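Local atomic coordinates of BT_4661 (Bacteroides thetaiotaomicron, PDB entry 4AK2), a protein that binds heparin and heparan sulphate at the cell surface as a SusE-like polysaccharide-binding protein, this chain being its ligand-binding domain. Residues T8-G13 with V107-F112; C89-V94 with P271-F276. One frame throughout, in Å; residues are numbered along the deposited sequence.

Contact 1 (T8-G13 with V107-F112)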
ATOM      1  N   THR A   8      -9.735 -16.398  13.131  1.00 15.77           N
ATOM      2  CA  THR A   8      -9.501 -16.004  11.735  1.00 15.49           C
ATOM      3  C   THR A   8      -9.025 -14.580  11.500  1.00 14.49           C
ATOM      4  O   THR A   8      -8.563 -14.288  10.393  1.00 15.30           O
ATOM      5  CB  THR A   8     -10.753 -16.218  10.872  1.00 17.61           C
ATOM      6  OG1 THR A   8     -11.731 -15.227  11.230  1.00 16.61           O
ATOM      7  CG2 THR A   8     -11.284 -17.631  11.038  1.00 19.24           C
ATOM      8  N   TYR A   9      -9.120 -13.693  12.493  1.00 13.37           N
ATOM      9  CA  TYR A   9      -8.724 -12.290  12.253  1.00 12.13           C
ATOM     10  C   TYR A   9      -8.366 -11.572  13.552  1.00 12.53           C
ATOM     11  O   TYR A   9      -8.838 -11.959  14.642  1.00 13.35           O
ATOM     12  CB  TYR A   9      -9.782 -11.474  11.440  1.00 13.35           C
ATOM     13  CG  TYR A   9     -10.994 -11.118  12.270  1.00 13.04           C
ATOM     14  CD1 TYR A   9     -11.008  -9.967  13.063  1.00 13.77           C
ATOM     15  CD2 TYR A   9     -12.141 -11.938  12.276  1.00 15.51           C
ATOM     16  CE1 TYR A   9     -12.115  -9.636  13.847  1.00 15.47           C
ATOM     17  CE2 TYR A   9     -13.246 -11.616  13.059  1.00 16.99           C
ATOM     18  CZ  TYR A   9     -13.245 -10.470  13.824  1.00 15.19           C
ATOM     19  OH  TYR A   9     -14.333 -10.162  14.578  1.00 20.03           O
ATOM     20  N   PHE A  10      -7.612 -10.474  13.406  1.00 12.97           N
ATOM     21  CA  PHE A  10      -7.557  -9.409  14.395  1.00 12.02           C
ATOM     22  C   PHE A  10      -7.682  -8.115  13.622  1.00 11.42           C
ATOM     23  O   PHE A  10      -7.651  -8.134  12.358  1.00 11.85           O
ATOM     24  CB  PHE A  10      -6.209  -9.449  15.178  1.00 12.60           C
ATOM     25  CG  PHE A  10      -5.007  -9.512  14.301  1.00 11.16           C
ATOM     26  CD1 PHE A  10      -4.440  -8.349  13.786  1.00 11.54           C
ATOM     27  CD2 PHE A  10      -4.449 -10.737  13.978  1.00 12.63           C
ATOM     28  CE1 PHE A  10      -3.301  -8.404  12.957  1.00 12.64           C
ATOM     29  CE2 PHE A  10      -3.320 -10.824  13.149  1.00 13.40           C
ATOM     30  CZ  PHE A  10      -2.757  -9.654  12.641  1.00 12.86           C
ATOM     31  N   ARG A  11      -7.832  -6.995  14.329  1.00 10.83           N
ATOM     32  CA  ARG A  11      -7.821  -5.695  13.658  1.00 11.12           C
ATOM     33  C   ARG A  11      -7.088  -4.712  14.548  1.00 10.69           C
ATOM     34  O   ARG A  11      -7.292  -4.729  15.778  1.00 12.84           O
ATOM     35  CB  ARG A  11      -9.240  -5.128  13.375  1.00 13.19           C
ATOM     36  CG  ARG A  11     -10.159  -6.077  12.666  1.00 13.68           C
ATOM     37  CD  ARG A  11     -11.495  -5.439  12.278  1.00 16.05           C
ATOM     38  NE  ARG A  11     -12.333  -6.433  11.596  1.00 19.36           N
ATOM     39  CZ  ARG A  11     -13.465  -6.936  12.088  1.00 21.32           C
ATOM     40  NH1 ARG A  11     -13.962  -6.499  13.242  1.00 22.34           N
ATOM     41  NH2 ARG A  11     -14.112  -7.878  11.417  1.00 25.35           N
ATOM     42  N   TYR A  12      -6.363  -3.805  13.906  1.00 11.58           N
ATOM     43  CA  TYR A  12      -5.828  -2.621  14.516  1.00 11.83           C
ATOM     44  C   TYR A  12      -6.672  -1.367  14.175  1.00 10.87           C
ATOM     45  O   TYR A  12      -6.597  -0.370  14.892  1.00 13.47           O
ATOM     46  CB  TYR A  12      -4.415  -2.362  14.033  1.00 12.06           C
ATOM     47  CG  TYR A  12      -3.363  -3.255  14.682  1.00 10.87           C
ATOM     48  CD1 TYR A  12      -3.185  -4.566  14.249  1.00 11.47           C
ATOM     49  CD2 TYR A  12      -2.548  -2.789  15.737  1.00 11.97           C
ATOM     50  CE1 TYR A  12      -2.230  -5.402  14.805  1.00 12.05           C
ATOM     51  CE2 TYR A  12      -1.542  -3.620  16.284  1.00 13.75           C
ATOM     52  CZ  TYR A  12      -1.424  -4.933  15.845  1.00 13.34           C
ATOM     53  OH  TYR A  12      -0.463  -5.769  16.377  1.00 14.76           O
ATOM     54  N   GLY A  13      -7.464  -1.408  13.082  1.00 10.84           N
ATOM     55  CA  GLY A  13      -8.181  -0.195  12.674  1.00 11.84           C
ATOM     56  C   GLY A  13      -7.292   0.855  12.043  1.00 11.17           C
ATOM     57  O   GLY A  13      -6.343   0.540  11.336  1.00 11.79           O
ATOM     58  N   VAL A 107      -2.515 -16.353  12.476  1.00 15.69           N
ATOM     59  CA  VAL A 107      -3.134 -15.531  11.446  1.00 15.36           C
ATOM     60  C   VAL A 107      -2.177 -14.373  11.176  1.00 14.24           C
ATOM     61  O   VAL A 107      -1.695 -13.747  12.132  1.00 14.18           O
ATOM     62  CB  VAL A 107      -4.469 -14.969  11.964  1.00 15.33           C
ATOM     63  CG1 VAL A 107      -5.008 -13.866  11.024  1.00 16.47           C
ATOM     64  CG2 VAL A 107      -5.501 -16.084  12.079  1.00 15.39           C
ATOM     65  N   LYS A 108      -1.911 -14.103   9.901  1.00 14.42           N
ATOM     66  CA  LYS A 108      -1.018 -13.010   9.529  1.00 14.24           C
ATOM     67  C   LYS A 108      -1.805 -11.983   8.696  1.00 12.76           C
ATOM     68  O   LYS A 108      -2.640 -12.343   7.846  1.00 13.96           O
ATOM     69  CB  LYS A 108       0.296 -13.470   8.817  1.00 20.11           C
ATOM     70  CG  LYS A 108       0.184 -13.947   7.361  1.00 21.87           C
ATOM     71  CD  LYS A 108       1.499 -14.491   6.779  1.00 26.55           C
ATOM     72  N   GLN A 109      -1.526 -10.706   8.938  1.00 12.83           N
ATOM     73  CA  GLN A 109      -2.205  -9.597   8.213  1.00 12.75           C
ATOM     74  C   GLN A 109      -1.242  -8.424   8.092  1.00 11.04           C
ATOM     75  O   GLN A 109      -0.416  -8.226   8.964  1.00 12.57           O
ATOM     76  CB  GLN A 109      -3.399  -9.083   9.013  1.00 12.64           C
ATOM     77  CG  GLN A 109      -4.468 -10.139   9.339  1.00 13.31           C
ATOM     78  CD  GLN A 109      -5.607  -9.643  10.189  1.00 12.70           C
ATOM     79  OE1 GLN A 109      -6.478 -10.440  10.591  1.00 14.47           O
ATOM     80  NE2 GLN A 109      -5.655  -8.345  10.410  1.00 12.43           N
ATOM     81  N   PRO A 110      -1.350  -7.652   7.016  1.00 11.64           N
ATOM     82  CA  PRO A 110      -0.533  -6.436   6.924  1.00 11.61           C
ATOM     83  C   PRO A 110      -1.062  -5.286   7.797  1.00 11.30           C
ATOM     84  O   PRO A 110      -2.315  -5.181   8.047  1.00 12.77           O
ATOM     85  CB  PRO A 110      -0.655  -6.056   5.446  1.00 12.39           C
ATOM     86  CG  PRO A 110      -2.064  -6.519   5.096  1.00 12.50           C
ATOM     87  CD  PRO A 110      -2.265  -7.817   5.858  1.00 12.97           C
ATOM     88  N   VAL A 111      -0.177  -4.399   8.227  1.00 11.22           N
ATOM     89  CA  VAL A 111      -0.485  -3.102   8.781  1.00 11.44           C
ATOM     90  C   VAL A 111       0.334  -2.071   8.024  1.00 11.64           C
ATOM     91  O   VAL A 111       1.556  -2.286   7.830  1.00 13.14           O
ATOM     92  CB  VAL A 111      -0.267  -3.018  10.311  1.00 12.40           C
ATOM     93  CG1 VAL A 111      -0.618  -1.625  10.850  1.00 12.77           C
ATOM     94  CG2 VAL A 111      -1.035  -4.122  11.017  1.00 14.06           C
ATOM     95  N   PHE A 112      -0.246  -0.956   7.637  1.00 11.40           N
ATOM     96  CA  PHE A 112       0.377   0.033   6.813  1.00 11.14           C
ATOM     97  C   PHE A 112       0.540   1.353   7.536  1.00 11.02           C
ATOM     98  O   PHE A 112      -0.253   1.699   8.433  1.00 12.11           O
ATOM     99  CB  PHE A 112      -0.458   0.247   5.563  1.00 11.98           C
ATOM    100  CG  PHE A 112      -0.643  -0.984   4.717  1.00 11.24           C
ATOM    101  CD1 PHE A 112      -1.718  -1.845   4.954  1.00 11.66           C
ATOM    102  CD2 PHE A 112       0.167  -1.249   3.612  1.00 11.77           C
ATOM    103  CE1 PHE A 112      -1.940  -2.942   4.151  1.00 12.05           C
ATOM    104  CE2 PHE A 112      -0.042  -2.370   2.820  1.00 12.57           C
ATOM    105  CZ  PHE A 112      -1.145  -3.211   3.053  1.00 11.20           C
TER
HETATM  106  O   HOH W   1      -7.302 -12.344   8.883  1.00 16.10           O
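The carboxamide of Q109 lies flat against one face of the F10 ring and at the same time holds that residue's backbone by both of its polar atoms. OE1 of Q109 accepts from F10 N at 3.0 Å, with N-H...O nearly straight (161°), while Q109 NE2 donates to F10 O at 2.8 Å from above the carbonyl plane. Two bonds to one residue fix the rotation of the amide, and its plane is only 12° from that of the ring, with CD over the ring centre. F10 takes part by folding back: its CG sits between the backbone N and the carbonyl carbon (chi1 51°), bringing the ring against the amide that grips its own backbone. V107 O meets the ring edge at F10 CE2, 3.5 Å away. A water donates to T8 O and to Q109 OE1, which also accepts from F10 N. Further on, V111 CG2 touches Y12 CD1 at 3.9 Å, whereas the Y12 hydroxyl bonds to G77 O. Strand 10-11 pairs antiparallel with 45-46; its F10, and Y12 just after it, pack onto strand 105-115 and V94 of strand 89-98, while W57 of strand 56-63 meets the F10 ring edge to face.

Contact 2 (C89-V94 with P271-F276)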
ATOM      1  N   CYS A  89       5.324   5.650   2.581  1.00 14.54           N
ATOM      2  CA  CYS A  89       4.593   4.643   3.320  1.00 14.39           C
ATOM      3  C   CYS A  89       5.486   3.481   3.680  1.00 15.28           C
ATOM      4  O   CYS A  89       6.474   3.184   2.997  1.00 14.85           O
ATOM      5  CB  CYS A  89       3.419   4.112   2.490  1.00 13.61           C
ATOM      6  SG  CYS A  89       2.081   5.276   2.188  1.00 14.47           S
ATOM      7  N   GLY A  90       5.105   2.800   4.756  1.00 14.34           N
ATOM      8  CA  GLY A  90       5.749   1.561   5.159  1.00 14.39           C
ATOM      9  C   GLY A  90       4.701   0.475   5.335  1.00 12.44           C
ATOM     10  O   GLY A  90       3.466   0.740   5.388  1.00 13.61           O
ATOM     11  N   MET A  91       5.141  -0.761   5.483  1.00 12.69           N
ATOM     12  CA  MET A  91       4.263  -1.926   5.594  0.66 11.54           C
ATOM     13  C   MET A  91       4.926  -2.946   6.528  1.00 12.81           C
ATOM     14  O   MET A  91       6.143  -3.206   6.366  1.00 14.20           O
ATOM     15  CB  MET A  91       4.045  -2.524   4.209  0.66 12.41           C
ATOM     16  CG  MET A  91       3.268  -3.823   4.210  0.66 13.14           C
ATOM     17  SD  MET A  91       3.354  -4.568   2.565  0.66 14.00           S
ATOM     18  CE  MET A  91       2.332  -6.010   2.845  0.66 15.72           C
ATOM     19  N   VAL A  92       4.183  -3.515   7.450  1.00 12.19           N
ATOM     20  CA  VAL A  92       4.603  -4.629   8.266  1.00 12.51           C
ATOM     21  C   VAL A  92       3.629  -5.789   8.079  1.00 12.59           C
ATOM     22  O   VAL A  92       2.453  -5.572   7.718  1.00 14.40           O
ATOM     23  CB  VAL A  92       4.764  -4.296   9.776  1.00 14.00           C
ATOM     24  CG1 VAL A  92       5.686  -3.094   9.986  1.00 16.70           C
ATOM     25  CG2 VAL A  92       3.406  -4.025  10.403  1.00 13.97           C
ATOM     26  N   MET A  93       4.039  -7.013   8.334  1.00 13.54           N
ATOM     27  CA  MET A  93       3.154  -8.151   8.512  1.00 13.61           C
ATOM     28  C   MET A  93       3.131  -8.520   9.991  1.00 12.99           C
ATOM     29  O   MET A  93       4.196  -8.773  10.585  1.00 14.18           O
ATOM     30  CB  MET A  93       3.609  -9.349   7.669  1.00 15.41           C
ATOM     31  CG  MET A  93       3.432  -9.163   6.171  1.00 17.30           C
ATOM     32  SD  MET A  93       1.695  -9.003   5.607  1.00 17.86           S
ATOM     33  CE  MET A  93       1.078 -10.577   6.164  1.00 19.79           C
ATOM     34  N   VAL A  94       1.919  -8.518  10.577  1.00 13.12           N
ATOM     35  CA  VAL A  94       1.697  -8.944  11.957  1.00 13.55           C
ATOM     36  C   VAL A  94       1.211 -10.352  11.988  1.00 12.92           C
ATOM     37  O   VAL A  94       0.288 -10.690  11.206  1.00 13.82           O
ATOM     38  CB  VAL A  94       0.743  -8.020  12.704  1.00 12.67           C
ATOM     39  CG1 VAL A  94       0.451  -8.561  14.095  1.00 13.74           C
ATOM     40  CG2 VAL A  94       1.325  -6.629  12.741  1.00 14.55           C
ATOM     41  N   PRO A 271       2.921   8.022  -1.575  1.00 11.94           N
ATOM     42  CA  PRO A 271       1.794   8.293  -0.664  1.00 12.74           C
ATOM     43  C   PRO A 271       0.727   7.199  -0.603  1.00 11.16           C
ATOM     44  O   PRO A 271      -0.247   7.345   0.170  1.00 13.29           O
ATOM     45  CB  PRO A 271       1.215   9.580  -1.299  1.00 14.28           C
ATOM     46  CG  PRO A 271       1.368   9.334  -2.793  1.00 14.43           C
ATOM     47  CD  PRO A 271       2.792   8.725  -2.875  1.00 12.62           C
ATOM     48  N   ILE A 272       0.849   6.168  -1.416  1.00 11.26           N
ATOM     49  CA  ILE A 272      -0.259   5.193  -1.522  1.00 10.75           C
ATOM     50  C   ILE A 272       0.268   3.772  -1.718  1.00 10.48           C
ATOM     51  O   ILE A 272       1.172   3.535  -2.521  1.00 11.64           O
ATOM     52  CB  ILE A 272      -1.254   5.608  -2.641  1.00 11.68           C
ATOM     53  CG1 ILE A 272      -2.522   4.722  -2.644  1.00 12.38           C
ATOM     54  CG2 ILE A 272      -0.620   5.591  -4.023  1.00 12.82           C
ATOM     55  CD1 ILE A 272      -3.641   5.242  -3.553  1.00 12.89           C
ATOM     56  N   PHE A 273      -0.346   2.849  -1.006  1.00 10.87           N
ATOM     57  CA  PHE A 273      -0.123   1.437  -1.217  1.00 10.87           C
ATOM     58  C   PHE A 273      -1.306   0.812  -1.927  1.00 10.79           C
ATOM     59  O   PHE A 273      -2.464   1.165  -1.588  1.00 12.58           O
ATOM     60  CB  PHE A 273       0.085   0.707   0.130  1.00 12.04           C
ATOM     61  CG  PHE A 273       1.471   0.158   0.349  1.00 11.82           C
ATOM     62  CD1 PHE A 273       1.895  -0.971  -0.344  1.00 11.72           C
ATOM     63  CD2 PHE A 273       2.265   0.730   1.316  1.00 12.93           C
ATOM     64  CE1 PHE A 273       3.171  -1.490  -0.139  1.00 12.30           C
ATOM     65  CE2 PHE A 273       3.542   0.215   1.565  1.00 14.49           C
ATOM     66  CZ  PHE A 273       3.973  -0.907   0.842  1.00 13.61           C
ATOM     67  N   ILE A 274      -1.099  -0.025  -2.920  1.00 10.96           N
ATOM     68  CA  ILE A 274      -2.184  -0.735  -3.577  1.00  9.77           C
ATOM     69  C   ILE A 274      -2.177  -2.179  -3.066  1.00 10.19           C
ATOM     70  O   ILE A 274      -1.158  -2.875  -3.133  1.00 12.27           O
ATOM     71  CB  ILE A 274      -1.985  -0.791  -5.118  1.00 10.67           C
ATOM     72  CG1 ILE A 274      -1.687   0.582  -5.722  1.00 13.72           C
ATOM     73  CG2 ILE A 274      -3.184  -1.489  -5.772  1.00 11.52           C
ATOM     74  CD1 ILE A 274      -2.587   1.700  -5.328  1.00 16.85           C
ATOM     75  N   TRP A 275      -3.290  -2.646  -2.505  1.00  9.71           N
ATOM     76  CA  TRP A 275      -3.396  -3.983  -1.977  1.00  9.78           C
ATOM     77  C   TRP A 275      -4.339  -4.775  -2.826  1.00  9.32           C
ATOM     78  O   TRP A 275      -5.578  -4.470  -2.829  1.00 10.88           O
ATOM     79  CB  TRP A 275      -3.801  -3.962  -0.506  1.00 10.23           C
ATOM     80  CG  TRP A 275      -3.978  -5.295   0.160  1.00 10.57           C
ATOM     81  CD1 TRP A 275      -3.759  -6.565  -0.348  1.00 11.12           C
ATOM     82  CD2 TRP A 275      -4.461  -5.492   1.515  1.00 10.70           C
ATOM     83  NE1 TRP A 275      -4.060  -7.531   0.613  1.00 11.71           N
ATOM     84  CE2 TRP A 275      -4.494  -6.933   1.745  1.00 10.58           C
ATOM     85  CE3 TRP A 275      -4.881  -4.633   2.530  1.00 11.07           C
ATOM     86  CZ2 TRP A 275      -4.943  -7.471   2.948  1.00 11.86           C
ATOM     87  CZ3 TRP A 275      -5.314  -5.168   3.733  1.00 12.73           C
ATOM     88  CH2 TRP A 275      -5.338  -6.568   3.943  1.00 12.45           C
ATOM     89  N   PHE A 276      -3.874  -5.733  -3.600  1.00  9.75           N
ATOM     90  CA  PHE A 276      -4.661  -6.588  -4.481  1.00  9.82           C
ATOM     91  C   PHE A 276      -5.133  -7.807  -3.730  1.00 10.24           C
ATOM     92  O   PHE A 276      -4.365  -8.530  -3.111  1.00 10.64           O
ATOM     93  CB  PHE A 276      -3.790  -7.109  -5.649  1.00 11.38           C
ATOM     94  CG  PHE A 276      -3.084  -6.029  -6.418  1.00 10.53           C
ATOM     95  CD1 PHE A 276      -3.655  -5.408  -7.540  1.00 11.76           C
ATOM     96  CD2 PHE A 276      -1.777  -5.656  -6.062  1.00 12.01           C
ATOM     97  CE1 PHE A 276      -2.990  -4.434  -8.251  1.00 11.48           C
ATOM     98  CE2 PHE A 276      -1.115  -4.672  -6.772  1.00 12.58           C
ATOM     99  CZ  PHE A 276      -1.705  -4.054  -7.865  1.00 11.99           C
TER
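C89 and M91, on strand 89-98 of the four-stranded mixed sheet, pack around the ring of F273, which comes from strand 268-276 of the larger, seven-stranded sheet and makes a Met-aromatic contact with M91. This is a buried junction between two sheets: the axes of the short strand segments approach to 9.5 Å and their directions differ by 36°; the strands are too far apart to pair, and the contact is made mostly by side chains.

At the start of strand 89-98, C89 uses its two side-chain atoms separately. Its CB rests 3.8 Å from F273 CD2, and its SG, placed beside the backbone N and anti to the carbonyl carbon (chi1 -68°), reaches the main chain of P271, 3.6 Å from the carbonyl carbon C. SG thus lies against the P271-I272 peptide, 3.9 Å from I272 N, while CB lies against the ring. G90 has no side chain, and its carbonyl O approaches F273 CE2 obliquely. Its backbone also pairs with F113 of strand 105-115.

M91 points toward F273 at its CB, but the extended chain beyond crosses the phenylalanine side chain at about a right angle and leads away. Its CB makes an apolar contact and its SD the Met-aromatic one, oblique and 4.7 Å from the ring centroid; I169 covers another part of the side chain. F273 is further enclosed by F112, the two ring planes inclined at about 60°. Both M91 CB (3.7 Å) and M91 SD (4.1 Å) reach F273 CZ from the same side of the ring.

In the fold
The centres of contacts 1 and 2 lie about 12 Å apart and are joined by one sheet, since strands 89-98 and 105-115 are antiparallel neighbours in it. Along the chain the order is 8-13, 89-94, 107-112, 271-276, so the two contacts interleave. Backbone bonds between Q109 and V94 and between V111 and V92 connect them directly, and P110 packs on W275. Contact 1 attaches the N-terminal segment to this sheet; contact 2, near the centre of the chain, joins the sheet to the larger one. The P271 side chain is about 10 Å from a bound sulfated glucosamine and about 8 Å from a sodium ion, which places contact 2 on the way from the four-stranded sheet to the glycan site.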